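Local coordinates for protein gene activator AphA (Vibrio cholerae, PDB 1YG2) that activates virulence genes in Vibrio cholerae as a winged helix transcription factor of the PadR-like family, probably binding DNA as a dimer, at residues 114-119 and 170-175; 124-129 and 160-165. All coordinates share one frame; numbering follows the deposited sequence.

Interaction 1: 114-119 and 170-175; sequences QLAELV and EVLAEL
Leu115 overlaps Leu172 at a slant, Leu115 CD2 against Leu172 CD2 at 3.5 Å, and the same Leu115 methyl also meets the branch of Val171. Against Val171 the two side chains cross at about a right angle, Leu115 CD2 resting 3.6 Å from Val171 CG1. The Leu115 side chain reaches this spot because its CG lies opposite the backbone N (chi1 -167°), which sends the fork across toward the other helix. Leu172 in turn divides its two methyls. Leu172 CD2 lies against Leu115 and within 4.1 Å of Ala116 N, whereas Leu172 CD1 reaches Val119 CG2 at 4.0 Å, the side chains of Leu172 and Val119 sliding past one another in opposite directions. The CA atoms of Ala116 and Leu172 are the nearest pair across the two segments, 7.3 Å apart, with the short Ala116 side chain at the margin of the contact. No hydrogen bond crosses here; the grip is wholly apolar. Farther out, Val171 also packs on Leu100 of helix 95-101, and Glu170 forms a salt bridge with Arg155 of the second subunit. The local axes run 10.5 Å apart at 151°, an antiparallel pairing of two long helices typical of an alpha-helical hairpin, here in the C-terminal part of the activator.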
# COMPACT_ATOMS: atom_id res chain seq x y z
N GLN A 114 7.08 -13.36 -12.40
CA GLN A 114 6.80 -13.03 -11.01
C GLN A 114 5.49 -12.24 -10.92
O GLN A 114 4.78 -12.32 -9.92
CB GLN A 114 7.95 -12.21 -10.42
CG GLN A 114 9.26 -13.00 -10.29
CD GLN A 114 10.44 -12.14 -9.84
OE1 GLN A 114 10.38 -11.47 -8.81
NE2 GLN A 114 11.51 -12.17 -10.62
N LEU A 115 5.18 -11.49 -11.97
CA LEU A 115 3.96 -10.70 -12.00
C LEU A 115 2.76 -11.62 -12.24
O LEU A 115 1.80 -11.62 -11.47
CB LEU A 115 4.05 -9.64 -13.11
CG LEU A 115 3.02 -8.51 -13.12
CD1 LEU A 115 3.09 -7.72 -11.82
CD2 LEU A 115 3.29 -7.60 -14.30
N ALA A 116 2.84 -12.40 -13.31
CA ALA A 116 1.76 -13.33 -13.65
C ALA A 116 1.45 -14.21 -12.46
O ALA A 116 0.29 -14.54 -12.20
CB ALA A 116 2.17 -14.19 -14.85
N GLU A 117 2.49 -14.59 -11.72
CA GLU A 117 2.30 -15.42 -10.54
C GLU A 117 1.47 -14.71 -9.48
O GLU A 117 0.47 -15.25 -9.01
CB GLU A 117 3.64 -15.82 -9.93
CG GLU A 117 3.48 -16.50 -8.58
CD GLU A 117 4.38 -15.90 -7.51
OE1 GLU A 117 4.85 -14.76 -7.71
OE2 GLU A 117 4.61 -16.57 -6.48
N LEU A 118 1.88 -13.50 -9.11
CA LEU A 118 1.16 -12.75 -8.09
C LEU A 118 -0.25 -12.33 -8.50
O LEU A 118 -1.09 -12.01 -7.66
CB LEU A 118 1.96 -11.51 -7.66
CG LEU A 118 3.08 -11.74 -6.63
CD1 LEU A 118 3.72 -10.42 -6.27
CD2 LEU A 118 2.51 -12.39 -5.37
N VAL A 119 -0.52 -12.33 -9.80
CA VAL A 119 -1.84 -11.96 -10.27
C VAL A 119 -2.80 -13.10 -9.95
O VAL A 119 -3.91 -12.88 -9.46
CB VAL A 119 -1.85 -11.70 -11.79
CG1 VAL A 119 -3.26 -11.36 -12.24
CG2 VAL A 119 -0.92 -10.55 -12.12
N GLU A 170 -2.81 -5.13 -17.47
CA GLU A 170 -2.40 -4.13 -18.44
C GLU A 170 -0.90 -4.20 -18.68
O GLU A 170 -0.44 -4.07 -19.82
CB GLU A 170 -2.77 -2.72 -17.98
CG GLU A 170 -4.23 -2.40 -18.17
CD GLU A 170 -4.52 -0.93 -17.98
OE1 GLU A 170 -3.74 -0.08 -18.46
OE2 GLU A 170 -5.55 -0.61 -17.35
N VAL A 171 -0.14 -4.40 -17.62
CA VAL A 171 1.31 -4.50 -17.74
C VAL A 171 1.66 -5.77 -18.51
O VAL A 171 2.44 -5.73 -19.46
CB VAL A 171 1.99 -4.57 -16.37
CG1 VAL A 171 3.48 -4.84 -16.55
CG2 VAL A 171 1.77 -3.27 -15.61
N LEU A 172 1.06 -6.88 -18.10
CA LEU A 172 1.30 -8.17 -18.75
C LEU A 172 1.10 -8.09 -20.25
O LEU A 172 1.79 -8.76 -21.01
CB LEU A 172 0.38 -9.24 -18.14
CG LEU A 172 0.71 -9.52 -16.68
CD1 LEU A 172 -0.27 -10.51 -16.10
CD2 LEU A 172 2.13 -10.06 -16.58
N ALA A 173 0.15 -7.25 -20.67
CA ALA A 173 -0.12 -7.08 -22.09
C ALA A 173 1.01 -6.32 -22.77
O ALA A 173 1.53 -6.76 -23.79
CB ALA A 173 -1.43 -6.34 -22.29
N GLU A 174 1.39 -5.18 -22.20
CA GLU A 174 2.46 -4.37 -22.76
C GLU A 174 3.76 -5.14 -22.88
O GLU A 174 4.52 -4.96 -23.84
CB GLU A 174 2.70 -3.13 -21.90
CG GLU A 174 1.55 -2.15 -21.85
CD GLU A 174 1.21 -1.58 -23.22
OE1 GLU A 174 2.14 -1.14 -23.94
OE2 GLU A 174 0.01 -1.56 -23.56
N LEU A 175 4.02 -6.01 -21.91
CA LEU A 175 5.24 -6.79 -21.92
C LEU A 175 5.31 -7.76 -23.11
O LEU A 175 6.33 -8.42 -23.32
CB LEU A 175 5.39 -7.54 -20.59
CG LEU A 175 5.77 -6.64 -19.40
CD1 LEU A 175 5.73 -7.42 -18.10
CD2 LEU A 175 7.15 -6.06 -19.62

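Interaction 2: 124-129 and 160-165; sequences KLVAHY and VRQAWI
Val126 faces three side chains of 160-165 and shares them between its two methyls. Val126 CG2, set beside the backbone N, meets the tip of Ile165 at 3.7 Å from Ile165 CD1 and the aliphatic stem of Arg161 at 3.8 Å from Arg161 CG; in both cases the side chains pass at a slant. Val126 CG1, by contrast, turns to the flank of Gln162, with Gln162 CG 3.9 Å away, and here the two side chains stand at about a right angle. Gln162 starts off to one side, but its chain, extended beyond CG, brings Gln162 OE1 to 4.0 Å from Val126 CG1.

Leu125 deals with the other end of Arg161. The arginine bends at its second torsion (chi2 68°), and after CG has touched Val126 the rest of the chain passes across Leu125 at about a right angle. Leu125 CD2 then sits over one face of the Arg161 guanidinium, 3.7 Å above its plane and displaced toward the rim, at 3.9 Å from Arg161 NE. This is a methyl against a flat cation, and no hydrogen bond crosses between the segments.

Helices 108-136 and 145-177 are consecutive in the chain and run antiparallel, forming the long helical hairpin of the C-terminal region, which follows the PadR-like winged helix part; at this level the local axes are 10.0 Å apart and inclined at 149°. Ser122, one turn before Val126, touches Arg161 and Ile165 as well, and Leu158 carries the packing of Val126 toward the start of helix 145-177. The second subunit comes close too: its His89 packs against Arg161 and meets the ring of Trp164 edge to face.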
# COMPACT_ATOMS: atom_id res chain seq x y z
N LYS A 124 -7.10 -15.46 -6.64
CA LYS A 124 -7.58 -16.42 -5.65
C LYS A 124 -8.05 -15.68 -4.41
O LYS A 124 -9.07 -16.01 -3.83
CB LYS A 124 -6.47 -17.40 -5.25
CG LYS A 124 -5.98 -18.31 -6.35
CD LYS A 124 -4.99 -19.35 -5.82
CE LYS A 124 -3.76 -18.69 -5.20
NZ LYS A 124 -2.77 -19.69 -4.70
N LEU A 125 -7.28 -14.68 -3.99
CA LEU A 125 -7.63 -13.91 -2.81
C LEU A 125 -8.93 -13.13 -3.01
O LEU A 125 -9.74 -13.02 -2.10
CB LEU A 125 -6.49 -12.95 -2.47
CG LEU A 125 -6.52 -12.30 -1.09
CD1 LEU A 125 -6.55 -13.38 -0.01
CD2 LEU A 125 -5.30 -11.40 -0.92
N VAL A 126 -9.13 -12.59 -4.21
CA VAL A 126 -10.35 -11.84 -4.49
C VAL A 126 -11.55 -12.77 -4.44
O VAL A 126 -12.60 -12.42 -3.89
CB VAL A 126 -10.28 -11.15 -5.87
CG1 VAL A 126 -11.65 -10.65 -6.30
CG2 VAL A 126 -9.31 -9.97 -5.80
N ALA A 127 -11.39 -13.96 -5.01
CA ALA A 127 -12.45 -14.96 -5.03
C ALA A 127 -12.85 -15.31 -3.61
O ALA A 127 -14.03 -15.40 -3.28
CB ALA A 127 -11.98 -16.21 -5.77
N HIS A 128 -11.83 -15.49 -2.77
CA HIS A 128 -12.02 -15.83 -1.36
C HIS A 128 -12.87 -14.77 -0.66
O HIS A 128 -13.86 -15.08 0.01
CB HIS A 128 -10.64 -15.91 -0.69
CG HIS A 128 -10.70 -15.99 0.81
ND1 HIS A 128 -11.24 -17.07 1.48
CD2 HIS A 128 -10.26 -15.14 1.76
CE1 HIS A 128 -11.13 -16.88 2.78
NE2 HIS A 128 -10.54 -15.71 2.98
N TYR A 129 -12.48 -13.52 -0.83
CA TYR A 129 -13.19 -12.41 -0.22
C TYR A 129 -14.62 -12.28 -0.74
O TYR A 129 -15.53 -11.98 0.01
CB TYR A 129 -12.39 -11.12 -0.43
CG TYR A 129 -11.15 -11.07 0.44
CD1 TYR A 129 -10.01 -10.36 0.04
CD2 TYR A 129 -11.12 -11.71 1.68
CE1 TYR A 129 -8.87 -10.30 0.86
CE2 TYR A 129 -10.00 -11.66 2.50
CZ TYR A 129 -8.88 -10.96 2.09
OH TYR A 129 -7.78 -10.92 2.91
N VAL A 160 -9.32 -2.70 -3.88
CA VAL A 160 -7.93 -2.40 -4.17
C VAL A 160 -7.27 -3.54 -4.92
O VAL A 160 -6.68 -3.34 -5.99
CB VAL A 160 -7.15 -2.13 -2.87
CG1 VAL A 160 -5.67 -1.98 -3.18
CG2 VAL A 160 -7.67 -0.87 -2.21
N ARG A 161 -7.38 -4.75 -4.37
CA ARG A 161 -6.80 -5.93 -4.99
C ARG A 161 -7.29 -6.07 -6.43
O ARG A 161 -6.52 -6.40 -7.33
CB ARG A 161 -7.17 -7.17 -4.20
CG ARG A 161 -6.21 -8.31 -4.39
CD ARG A 161 -4.87 -7.96 -3.78
NE ARG A 161 -3.98 -9.11 -3.76
CZ ARG A 161 -2.88 -9.18 -3.03
NH1 ARG A 161 -2.54 -8.17 -2.24
NH2 ARG A 161 -2.13 -10.27 -3.07
N GLN A 162 -8.58 -5.82 -6.64
CA GLN A 162 -9.16 -5.91 -7.98
C GLN A 162 -8.54 -4.86 -8.88
O GLN A 162 -8.27 -5.11 -10.06
CB GLN A 162 -10.67 -5.70 -7.92
CG GLN A 162 -11.47 -6.95 -7.57
CD GLN A 162 -12.97 -6.70 -7.47
OE1 GLN A 162 -13.78 -7.60 -7.68
NE2 GLN A 162 -13.34 -5.47 -7.12
N ALA A 163 -8.31 -3.68 -8.32
CA ALA A 163 -7.70 -2.61 -9.10
C ALA A 163 -6.28 -3.01 -9.47
O ALA A 163 -5.83 -2.77 -10.58
CB ALA A 163 -7.70 -1.31 -8.30
N TRP A 164 -5.57 -3.64 -8.54
CA TRP A 164 -4.20 -4.05 -8.82
C TRP A 164 -4.14 -5.13 -9.91
O TRP A 164 -3.22 -5.14 -10.74
CB TRP A 164 -3.53 -4.54 -7.54
CG TRP A 164 -2.09 -4.83 -7.75
CD1 TRP A 164 -1.04 -3.95 -7.61
CD2 TRP A 164 -1.51 -6.07 -8.17
NE1 TRP A 164 0.14 -4.57 -7.93
CE2 TRP A 164 -0.11 -5.87 -8.27
CE3 TRP A 164 -2.04 -7.33 -8.47
CZ2 TRP A 164 0.76 -6.89 -8.66
CZ3 TRP A 164 -1.17 -8.34 -8.86
CH2 TRP A 164 0.22 -8.11 -8.95
N ILE A 165 -5.11 -6.04 -9.89
CA ILE A 165 -5.19 -7.10 -10.90
C ILE A 165 -5.44 -6.47 -12.26
O ILE A 165 -4.85 -6.86 -13.26
CB ILE A 165 -6.34 -8.07 -10.58
CG1 ILE A 165 -6.04 -8.83 -9.29
CG2 ILE A 165 -6.58 -9.00 -11.79
CD1 ILE A 165 -7.17 -9.73 -8.83

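How the interactions relate
From the N terminus, the chain passes the winged helix part and then helix 95-101 before entering helix 108-136, which carries first 114-119 and then 124-129. After the turn into helix 145-177 it meets 160-165, closing the inner loop of interaction 2, and 170-175 then closes the wider loop of interaction 1 around it. The two contacts are therefore two levels of one antiparallel hairpin, their centres 15 Å apart. Trp164 bridges them by packing against Leu115, Leu118 and Val119, while Ile165 CG2 touches Val119 CG1. Residues from both regions also touch the second subunit, so the hairpin contributes to the dimer interface.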